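Local coordinates for protein transcriptional regulator, MarR family (Silicibacter pomeroyi DSS-3, PDB 3CDH) that probably binds DNA and regulates transcription as a winged helix-turn-helix protein of the MarR family, at residues R76-M81 against G85-V90; A50-V53 against A57-I60; R37-R42 against E112-S117; W46-C51 against T61-L66. One frame throughout, in Å; residues are numbered along the deposited sequence. Where two conformers were deposited one is given.

Contact 1 (R76-M81 against G85-V90); sequences RIVDQM and GLVTRV
Leu-86 and Met-81 meet where helix 71-84, by family topology the recognition helix of a winged helix-turn-helix domain, ends and the chain turns into wing strand 87-89. Gly-85, with positive phi (90°), closes the helix in a Schellman motif; Leu-86 N then donates to Met-81 O at 2.9 Å, the donor tilted 26° out of the carbonyl plane. Past this turn the strand runs across the short helical segment at 106°, and two valines meet at about a right angle, Val-78 CG1 lying 4.1 Å from Val-87 CG1. In both, CG1 is anti to the backbone N, which in Val-87 leaves CG2 for a second partner. That branch approaches Met-81 CE at 4.2 Å, while CE also packs on Val-48 and Leu-49 of helix 43-54. Arg-89 folds back from the strand through bends at chi2 and chi3, presenting its guanidinium edge to Asp-79, with the carboxylate nearly coplanar. The salt bridge is plausible, but its 2.4 Å between Arg-89 NH2 and Asp-79 OD1 is doubtfully short, and Arg-89 has two conformers. Asp-82 offers the same guanidinium a second carboxylate, its OD2 pairing with Arg-89 NE.

Contact 2 (A50-V53 against A57-I60); sequences ACLV and AMMI. With SO4 (sulfate ion), chain I.
Leu-52 and Met-58 form the centre of a buried, apolar contact between the end of helix 43-54 and the short strand 58-59, an outer strand, within this chain, of the three-stranded antiparallel sheet of the winged helix domain. The evidence is two touching pairs of residues and 144 Å² of buried surface, with no hydrogen bond between the segments. Met-58 reaches both partners with opposite ends of its side chain. At the root, CB lies 3.8 Å from Leu-52 CD2; at the tip, CE lies 4.1 Å from Cys-51 CB and 3.5 Å from Cys-51 O. The chain beyond CG is extended (chi2 -158°, chi3 -153°), which carries the methyl along the helix from one residue to its neighbour. Leu-52 also packs on Val-101 and Leu-103 of strand 100-103, whereas Met-58 also packs on Leu-63 and Leu-66 of helix 60-67. Phe-12 of the second subunit packs on Ala-50, and its Val-13 on Cys-51. A sulfate, probably from the crystallisation liquor, lies beside the strand near Met-59 N, although the modelled separation of 2.4 Å from its O3 is doubtfully short. Since the protein atoms meet through methyl and methylene groups and one carbonyl oxygen, the cohesion is probably largely dispersive, with no directional bond between the segments.

Contact 3 (R37-R42 against E112-S117); sequences RAQGLR and ESLVAS
Leu-114 reaches from helix 105-130 to meet Leu-41 in the turn at 37-42, and on the way its CB packs beside Trp-46 CZ3. CG follows on the side of the backbone N (chi1 -69°), and from there the two methyls part. CD1, continuing the chain almost straight from CA (chi2 177°), meets Leu-41 CD1 at 3.6 Å; the two leucines meet end on, methyl to methyl. The same methyl packs on Leu-49 of helix 43-54, so Leu-114 joins three elements. Leu-41 is brought here by a change of chain direction: helix 17-38 ends in a Schellman motif at Gly-40, whose phi is 70° and whose N bonds to Arg-37 O at 2.9 Å. In MarR proteins the long helix corresponding to 105-130 links the winged helix domain to the dimerisation region, and here it lies beside the link between helices 17-38 and 43-54. CD2, the other branch, comes 4.0 Å from Gln-39 OE1 as the two side chains run antiparallel past one another. Gln-39 has two conformers, so its contacts are provisional. In the one described, a water 2.7 Å from Ser-113 OG donates a weak hydrogen bond to Gln-39 OE1 over 2.9 Å.

Contact 4 (W46-C51 against T61-L66); sequences WRVLAC and TRLAKL
Val-48 and Leu-63 make one of the carbon contacts between helices 43-54 and 60-67, their side chains set nearly perpendicular with Val-48 CG2 4.1 Å from Leu-63 CG. The second lies about one turn further along the first helix, where Leu-63 CD1 comes 3.4 Å from Cys-51 CB. One leucine thus touches two residues three apart on the facing helix, CG serving one and CD1 the other. Sulfur contacts follow: Cys-51 SG, held on the backbone N side (chi1 -63°), sits 3.7 Å from Leu-66 CB and 4.0 Å from Leu-63 CD1, between residues of successive turns. The segment axes approach to 9.9 Å at 114°, and four residues touch. In the winged helix fold this joins a helix that packs behind the helix-turn-helix to the first helix of that motif, whose second helix is 71-84; Val-48 also packs on Met-74 and Met-81 of that second helix. One polar link lies at the margin: Arg-47 NH1 bonds to Ser-67 O just beyond the second segment. Aromatic packing lies away from helix 60-67, Ala-50 CB resting 3.7 Å above the plane of the Trp-46 ring, toward its rim. From the second subunit, Tyr-16 packs on Trp-46 and Tyr-19 on Leu-66.

Overall arrangement
Contacts 2 and 4, with centres about 6 Å apart, are the buried ones, sharing Ala-50 and Cys-51 of helix 43-54 and built without hydrogen bonds between their segments; Met-58 joins them through Leu-63 and Leu-66. Contact 1 lies further out, its centre about 16 Å from the chain centre, and mixes an apolar inner side with charge at its margin; Met-81 reaches contact 4, and Val-87 meets Leu-52 of contact 2. Contact 3, partly buried and the smallest in area, joins the turn after helix 17-38 to helix 105-130, pairing a leucine contact with a water link at its exposed edge; its 70-residue separation encloses the other three. Val-115 ties it to contact 4, and Arg-42 probably hydrogen-bonds to Gln-80 of contact 1.

Contact 1 (R76-M81 against G85-V90)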
# COMPACT_ATOMS: atom_id res chain seq x y z
N ARG B 76 -0.10 20.42 -0.90
CA ARG B 76 0.31 20.78 -2.25
C ARG B 76 -0.74 20.28 -3.22
O ARG B 76 -1.19 21.04 -4.10
CB ARG B 76 1.70 20.27 -2.60
CG ARG B 76 2.79 21.27 -2.18
CD ARG B 76 4.25 20.83 -2.47
NE ARG B 76 4.55 19.44 -2.04
CZ ARG B 76 5.23 19.09 -0.93
NH1 ARG B 76 5.68 20.01 -0.08
NH2 ARG B 76 5.44 17.79 -0.67
N ILE B 77 -1.18 19.05 -2.99
CA ILE B 77 -2.21 18.48 -3.83
C ILE B 77 -3.52 19.21 -3.73
O ILE B 77 -4.11 19.57 -4.77
CB ILE B 77 -2.38 16.99 -3.65
CG1 ILE B 77 -1.34 16.33 -4.53
CG2 ILE B 77 -3.74 16.53 -4.16
CD1 ILE B 77 -0.82 15.12 -3.96
N VAL B 78 -3.99 19.45 -2.51
CA VAL B 78 -5.24 20.14 -2.37
C VAL B 78 -5.13 21.51 -3.01
O VAL B 78 -6.04 21.90 -3.71
CB VAL B 78 -5.69 20.24 -0.92
CG1 VAL B 78 -6.80 21.26 -0.76
CG2 VAL B 78 -6.13 18.84 -0.41
N ASP B 79 -4.02 22.22 -2.81
CA ASP B 79 -3.88 23.53 -3.46
C ASP B 79 -4.05 23.46 -4.97
O ASP B 79 -4.63 24.37 -5.59
CB ASP B 79 -2.53 24.15 -3.22
CG ASP B 79 -2.33 24.57 -1.79
OD1 ASP B 79 -3.32 24.77 -1.04
OD2 ASP B 79 -1.15 24.68 -1.41
N GLN B 80 -3.54 22.39 -5.57
CA GLN B 80 -3.60 22.27 -7.03
C GLN B 80 -5.04 22.07 -7.47
O GLN B 80 -5.46 22.66 -8.46
CB GLN B 80 -2.74 21.12 -7.52
CG GLN B 80 -1.29 21.37 -7.34
CD GLN B 80 -0.46 20.17 -7.72
OE1 GLN B 80 -0.80 19.02 -7.39
NE2 GLN B 80 0.63 20.43 -8.44
N MSE B 81 -5.77 21.25 -6.73
CA MSE B 81 -7.16 21.02 -7.00
C MSE B 81 -7.98 22.30 -6.80
O MSE B 81 -8.92 22.58 -7.53
CB MSE B 81 -7.67 19.90 -6.12
CG MSE B 81 -7.03 18.59 -6.44
SE MSE B 81 -7.58 17.18 -5.20
CE MSE B 81 -9.33 16.76 -5.91
N GLY B 85 -10.22 24.52 -9.57
CA GLY B 85 -11.64 24.65 -9.36
C GLY B 85 -12.37 23.40 -8.89
O GLY B 85 -13.60 23.35 -8.90
N LEU B 86 -11.65 22.37 -8.43
CA LEU B 86 -12.34 21.17 -7.93
C LEU B 86 -12.73 21.27 -6.47
O LEU B 86 -13.67 20.61 -6.02
CB LEU B 86 -11.48 19.93 -8.16
CG LEU B 86 -11.16 19.72 -9.64
CD1 LEU B 86 -10.35 18.45 -9.81
CD2 LEU B 86 -12.45 19.72 -10.53
N VAL B 87 -12.01 22.10 -5.73
CA VAL B 87 -12.06 22.07 -4.27
C VAL B 87 -11.95 23.47 -3.70
O VAL B 87 -11.22 24.28 -4.24
CB VAL B 87 -10.91 21.17 -3.75
CG1 VAL B 87 -10.50 21.53 -2.39
CG2 VAL B 87 -11.36 19.73 -3.77
N THR B 88 -12.65 23.78 -2.62
CA THR B 88 -12.54 25.13 -2.05
C THR B 88 -12.39 25.14 -0.52
O THR B 88 -12.74 24.16 0.13
CB THR B 88 -13.70 26.01 -2.59
OG1 THR B 88 -13.40 27.38 -2.40
CG2 THR B 88 -15.03 25.65 -1.96
N ARG B 89 -11.84 26.22 0.04
CA ARG B 89 -11.71 26.35 1.50
C ARG B 89 -13.02 26.85 2.08
O ARG B 89 -13.64 27.77 1.54
CB ARG B 89 -10.57 27.29 1.94
CG ARG B 89 -9.30 27.26 1.11
CD ARG B 89 -8.25 26.28 1.60
NE ARG B 89 -7.53 25.68 0.48
CZ ARG B 89 -6.26 25.32 0.50
NH1 ARG B 89 -5.51 25.50 1.58
NH2 ARG B 89 -5.72 24.78 -0.57
N VAL B 90 -13.44 26.25 3.18
CA VAL B 90 -14.62 26.66 3.90
C VAL B 90 -14.24 27.86 4.77
O VAL B 90 -13.25 27.80 5.52
CB VAL B 90 -15.14 25.50 4.74
CG1 VAL B 90 -16.46 25.84 5.43
CG2 VAL B 90 -15.30 24.27 3.86

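Contact 2 (A50-V53 against A57-I60)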
# COMPACT_ATOMS: atom_id res chain seq x y z
N ALA B 50 -12.67 10.99 -3.47
CA ALA B 50 -13.36 9.90 -2.78
C ALA B 50 -13.73 10.30 -1.33
O ALA B 50 -14.86 10.05 -0.88
CB ALA B 50 -12.55 8.64 -2.84
N CYS B 51 -12.81 10.96 -0.62
CA CYS B 51 -13.11 11.37 0.76
C CYS B 51 -14.16 12.44 0.87
O CYS B 51 -14.80 12.54 1.90
CB CYS B 51 -11.90 11.92 1.48
SG CYS B 51 -10.64 10.75 1.66
N LEU B 52 -14.29 13.29 -0.15
CA LEU B 52 -15.17 14.44 -0.02
C LEU B 52 -16.56 14.21 -0.58
O LEU B 52 -17.43 15.04 -0.39
CB LEU B 52 -14.55 15.71 -0.59
CG LEU B 52 -13.31 16.26 0.11
CD1 LEU B 52 -12.85 17.44 -0.65
CD2 LEU B 52 -13.60 16.67 1.53
N VAL B 53 -16.77 13.10 -1.28
CA VAL B 53 -18.06 12.82 -1.88
C VAL B 53 -19.20 12.77 -0.85
O VAL B 53 -20.20 13.44 -1.07
CB VAL B 53 -18.01 11.59 -2.81
CG1 VAL B 53 -18.16 10.31 -2.03
CG2 VAL B 53 -19.06 11.70 -3.88
N ALA B 57 -17.33 18.80 4.35
CA ALA B 57 -16.14 19.58 4.58
C ALA B 57 -15.19 18.76 5.44
O ALA B 57 -15.63 18.06 6.33
CB ALA B 57 -16.49 20.88 5.26
N MSE B 58 -13.90 18.82 5.14
CA MSE B 58 -12.91 18.10 5.91
C MSE B 58 -11.69 18.94 6.16
O MSE B 58 -11.36 19.81 5.35
CB MSE B 58 -12.47 16.87 5.19
CG MSE B 58 -13.10 15.64 5.65
SE MSE B 58 -12.00 14.08 5.18
CE MSE B 58 -13.52 12.83 5.11
N MSE B 59 -11.02 18.65 7.26
CA MSE B 59 -9.78 19.30 7.62
C MSE B 59 -8.73 18.65 6.78
O MSE B 59 -8.81 17.46 6.51
CB MSE B 59 -9.46 19.04 9.08
CG MSE B 59 -10.50 19.54 10.05
SE MSE B 59 -9.87 19.19 11.86
CE MSE B 59 -10.82 17.55 12.37
N ILE B 60 -7.75 19.42 6.34
CA ILE B 60 -6.75 18.84 5.45
C ILE B 60 -6.03 17.71 6.18
O ILE B 60 -5.63 16.72 5.57
CB ILE B 60 -5.73 19.86 4.94
CG1 ILE B 60 -6.42 20.95 4.15
CG2 ILE B 60 -4.69 19.19 4.01
CD1 ILE B 60 -5.49 21.69 3.22
S SO4 I . -13.12 16.81 9.71
O1 SO4 I . -13.57 18.04 10.37
O2 SO4 I . -14.19 16.11 9.00
O3 SO4 I . -12.08 17.14 8.76
O4 SO4 I . -12.57 15.86 10.68

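Contact 3 (R37-R42 against E112-S117)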
# COMPACT_ATOMS: atom_id res chain seq x y z
N ARG B 37 -5.84 7.35 -14.28
CA ARG B 37 -4.74 7.83 -15.11
C ARG B 37 -5.29 8.30 -16.46
O ARG B 37 -5.01 9.42 -16.90
CB ARG B 37 -3.69 6.72 -15.28
CG ARG B 37 -2.24 7.17 -15.55
CD ARG B 37 -1.17 6.13 -15.09
NE ARG B 37 -1.26 5.87 -13.65
CZ ARG B 37 -1.59 4.70 -13.12
NH1 ARG B 37 -1.84 3.65 -13.91
NH2 ARG B 37 -1.67 4.56 -11.79
N ALA B 38 -6.13 7.47 -17.07
CA ALA B 38 -6.77 7.79 -18.35
C ALA B 38 -7.62 9.05 -18.30
O ALA B 38 -7.71 9.79 -19.30
CB ALA B 38 -7.60 6.63 -18.83
N GLN B 39 -8.23 9.29 -17.14
CA GLN B 39 -9.04 10.48 -16.85
C GLN B 39 -8.18 11.73 -16.63
O GLN B 39 -8.71 12.78 -16.31
CB GLN B 39 -9.87 10.25 -15.58
CG GLN B 39 -11.11 9.39 -15.70
CD GLN B 39 -12.35 10.22 -16.02
OE1 GLN B 39 -12.73 11.12 -15.24
NE2 GLN B 39 -12.99 9.93 -17.17
N GLY B 40 -6.86 11.60 -16.78
CA GLY B 40 -5.92 12.69 -16.49
C GLY B 40 -5.71 13.06 -15.02
O GLY B 40 -5.23 14.17 -14.71
N LEU B 41 -6.08 12.15 -14.12
CA LEU B 41 -6.04 12.37 -12.69
C LEU B 41 -4.94 11.58 -11.98
O LEU B 41 -4.60 10.46 -12.40
CB LEU B 41 -7.37 11.98 -12.06
CG LEU B 41 -8.44 13.04 -12.11
CD1 LEU B 41 -9.69 12.49 -11.48
CD2 LEU B 41 -7.96 14.25 -11.34
N ARG B 42 -4.41 12.14 -10.89
CA ARG B 42 -3.44 11.42 -10.06
C ARG B 42 -4.15 10.69 -8.92
O ARG B 42 -5.23 11.11 -8.45
CB ARG B 42 -2.41 12.39 -9.51
CG ARG B 42 -1.35 12.77 -10.47
CD ARG B 42 -0.58 13.99 -9.98
NE ARG B 42 -1.52 15.04 -9.53
CZ ARG B 42 -1.18 16.15 -8.86
NH1 ARG B 42 -2.13 17.03 -8.51
NH2 ARG B 42 0.10 16.38 -8.54
N GLU B 112 -18.59 12.28 -8.10
CA GLU B 112 -19.70 11.36 -8.18
C GLU B 112 -19.52 10.35 -9.27
O GLU B 112 -19.75 9.16 -9.05
CB GLU B 112 -21.01 12.09 -8.29
CG GLU B 112 -21.73 12.13 -6.96
CD GLU B 112 -22.57 13.40 -6.79
OE1 GLU B 112 -23.18 13.91 -7.77
OE2 GLU B 112 -22.62 13.88 -5.63
N SER B 113 -19.06 10.77 -10.43
CA SER B 113 -18.94 9.81 -11.49
C SER B 113 -17.77 8.85 -11.25
O SER B 113 -17.87 7.66 -11.56
CB SER B 113 -18.93 10.46 -12.86
OG SER B 113 -17.63 10.80 -13.23
N LEU B 114 -16.70 9.34 -10.63
CA LEU B 114 -15.62 8.44 -10.23
C LEU B 114 -16.03 7.44 -9.16
O LEU B 114 -15.69 6.26 -9.25
CB LEU B 114 -14.44 9.23 -9.73
CG LEU B 114 -13.77 9.99 -10.85
CD1 LEU B 114 -12.64 10.81 -10.28
CD2 LEU B 114 -13.28 9.02 -11.90
N VAL B 115 -16.73 7.89 -8.13
CA VAL B 115 -17.14 6.95 -7.09
C VAL B 115 -18.06 5.86 -7.69
O VAL B 115 -17.93 4.67 -7.37
CB VAL B 115 -17.75 7.67 -5.87
CG1 VAL B 115 -18.41 6.69 -4.92
CG2 VAL B 115 -16.65 8.45 -5.13
N ALA B 116 -18.93 6.27 -8.60
CA ALA B 116 -19.72 5.29 -9.35
C ALA B 116 -18.82 4.20 -9.98
O ALA B 116 -19.00 3.01 -9.69
CB ALA B 116 -20.61 5.98 -10.39
N SER B 117 -17.85 4.60 -10.81
CA SER B 117 -16.89 3.64 -11.38
C SER B 117 -16.20 2.80 -10.33
O SER B 117 -16.12 1.58 -10.47
CB SER B 117 -15.81 4.34 -12.16
OG SER B 117 -16.31 4.70 -13.42
O HOH W 1 -15.32 10.11 -14.49

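Contact 4 (W46-C51 against T61-L66)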
# COMPACT_ATOMS: atom_id res chain seq x y z
N TRP B 46 -7.75 11.57 -6.78
CA TRP B 46 -8.96 10.78 -6.69
C TRP B 46 -9.33 10.49 -5.23
O TRP B 46 -10.52 10.50 -4.86
CB TRP B 46 -8.83 9.51 -7.54
CG TRP B 46 -9.29 8.29 -6.89
CD1 TRP B 46 -8.49 7.30 -6.39
CD2 TRP B 46 -10.64 7.87 -6.67
NE1 TRP B 46 -9.26 6.29 -5.88
CE2 TRP B 46 -10.58 6.60 -6.03
CE3 TRP B 46 -11.88 8.43 -6.95
CZ2 TRP B 46 -11.72 5.90 -5.65
CZ3 TRP B 46 -13.03 7.72 -6.56
CH2 TRP B 46 -12.94 6.47 -5.92
N ARG B 47 -8.32 10.25 -4.40
CA ARG B 47 -8.60 9.93 -3.01
C ARG B 47 -9.24 11.12 -2.33
O ARG B 47 -10.20 10.95 -1.56
CB ARG B 47 -7.34 9.49 -2.29
CG ARG B 47 -6.86 8.17 -2.78
CD ARG B 47 -5.59 7.74 -2.12
NE ARG B 47 -5.25 6.36 -2.47
CZ ARG B 47 -4.14 5.74 -2.07
NH1 ARG B 47 -3.25 6.37 -1.29
NH2 ARG B 47 -3.92 4.48 -2.44
N VAL B 48 -8.74 12.32 -2.61
CA VAL B 48 -9.36 13.50 -2.04
C VAL B 48 -10.83 13.55 -2.46
O VAL B 48 -11.71 13.76 -1.61
CB VAL B 48 -8.67 14.78 -2.45
CG1 VAL B 48 -9.64 15.97 -2.29
CG2 VAL B 48 -7.44 14.97 -1.62
N LEU B 49 -11.09 13.32 -3.76
CA LEU B 49 -12.46 13.27 -4.25
C LEU B 49 -13.27 12.17 -3.58
O LEU B 49 -14.41 12.39 -3.16
CB LEU B 49 -12.51 13.11 -5.76
CG LEU B 49 -11.93 14.26 -6.57
CD1 LEU B 49 -11.91 13.82 -8.00
CD2 LEU B 49 -12.71 15.56 -6.42
N ALA B 50 -12.67 10.99 -3.47
CA ALA B 50 -13.36 9.90 -2.78
C ALA B 50 -13.73 10.30 -1.33
O ALA B 50 -14.86 10.05 -0.88
CB ALA B 50 -12.55 8.64 -2.84
N CYS B 51 -12.81 10.96 -0.62
CA CYS B 51 -13.11 11.37 0.76
C CYS B 51 -14.16 12.44 0.87
O CYS B 51 -14.80 12.54 1.90
CB CYS B 51 -11.90 11.92 1.48
SG CYS B 51 -10.64 10.75 1.66
N THR B 61 -5.91 17.85 7.50
CA THR B 61 -5.20 16.85 8.29
C THR B 61 -5.91 15.49 8.25
O THR B 61 -5.24 14.44 8.19
CB THR B 61 -4.92 17.34 9.72
OG1 THR B 61 -6.16 17.60 10.37
CG2 THR B 61 -4.12 18.66 9.71
N ARG B 62 -7.24 15.48 8.27
CA ARG B 62 -7.98 14.22 8.16
C ARG B 62 -7.90 13.68 6.72
O ARG B 62 -7.76 12.47 6.50
CB ARG B 62 -9.45 14.37 8.62
CG ARG B 62 -10.37 13.15 8.38
CD ARG B 62 -10.28 12.04 9.47
NE ARG B 62 -11.25 10.95 9.24
CZ ARG B 62 -11.12 9.70 9.70
NH1 ARG B 62 -10.08 9.34 10.44
NH2 ARG B 62 -12.05 8.79 9.39
N LEU B 63 -7.99 14.58 5.75
CA LEU B 63 -7.84 14.18 4.37
C LEU B 63 -6.50 13.48 4.20
O LEU B 63 -6.43 12.43 3.55
CB LEU B 63 -7.90 15.41 3.47
CG LEU B 63 -8.72 15.53 2.21
CD1 LEU B 63 -9.94 14.64 2.13
CD2 LEU B 63 -9.13 16.98 2.24
N ALA B 64 -5.45 14.04 4.79
CA ALA B 64 -4.14 13.41 4.73
C ALA B 64 -4.14 11.98 5.31
O ALA B 64 -3.73 11.03 4.65
CB ALA B 64 -3.09 14.27 5.36
N LYS B 65 -4.64 11.82 6.52
CA LYS B 65 -4.71 10.51 7.10
C LYS B 65 -5.54 9.53 6.28
O LYS B 65 -5.13 8.38 6.10
CB LYS B 65 -5.18 10.58 8.56
CG LYS B 65 -4.16 11.31 9.44
CD LYS B 65 -4.66 11.47 10.88
CE LYS B 65 -4.04 12.72 11.57
NZ LYS B 65 -3.91 12.59 13.07
N LEU B 66 -6.69 9.95 5.76
CA LEU B 66 -7.49 9.04 4.93
C LEU B 66 -6.80 8.71 3.65
O LEU B 66 -6.93 7.60 3.15
CB LEU B 66 -8.88 9.58 4.64
CG LEU B 66 -9.76 9.63 5.90
CD1 LEU B 66 -11.08 10.30 5.61
CD2 LEU B 66 -9.99 8.24 6.51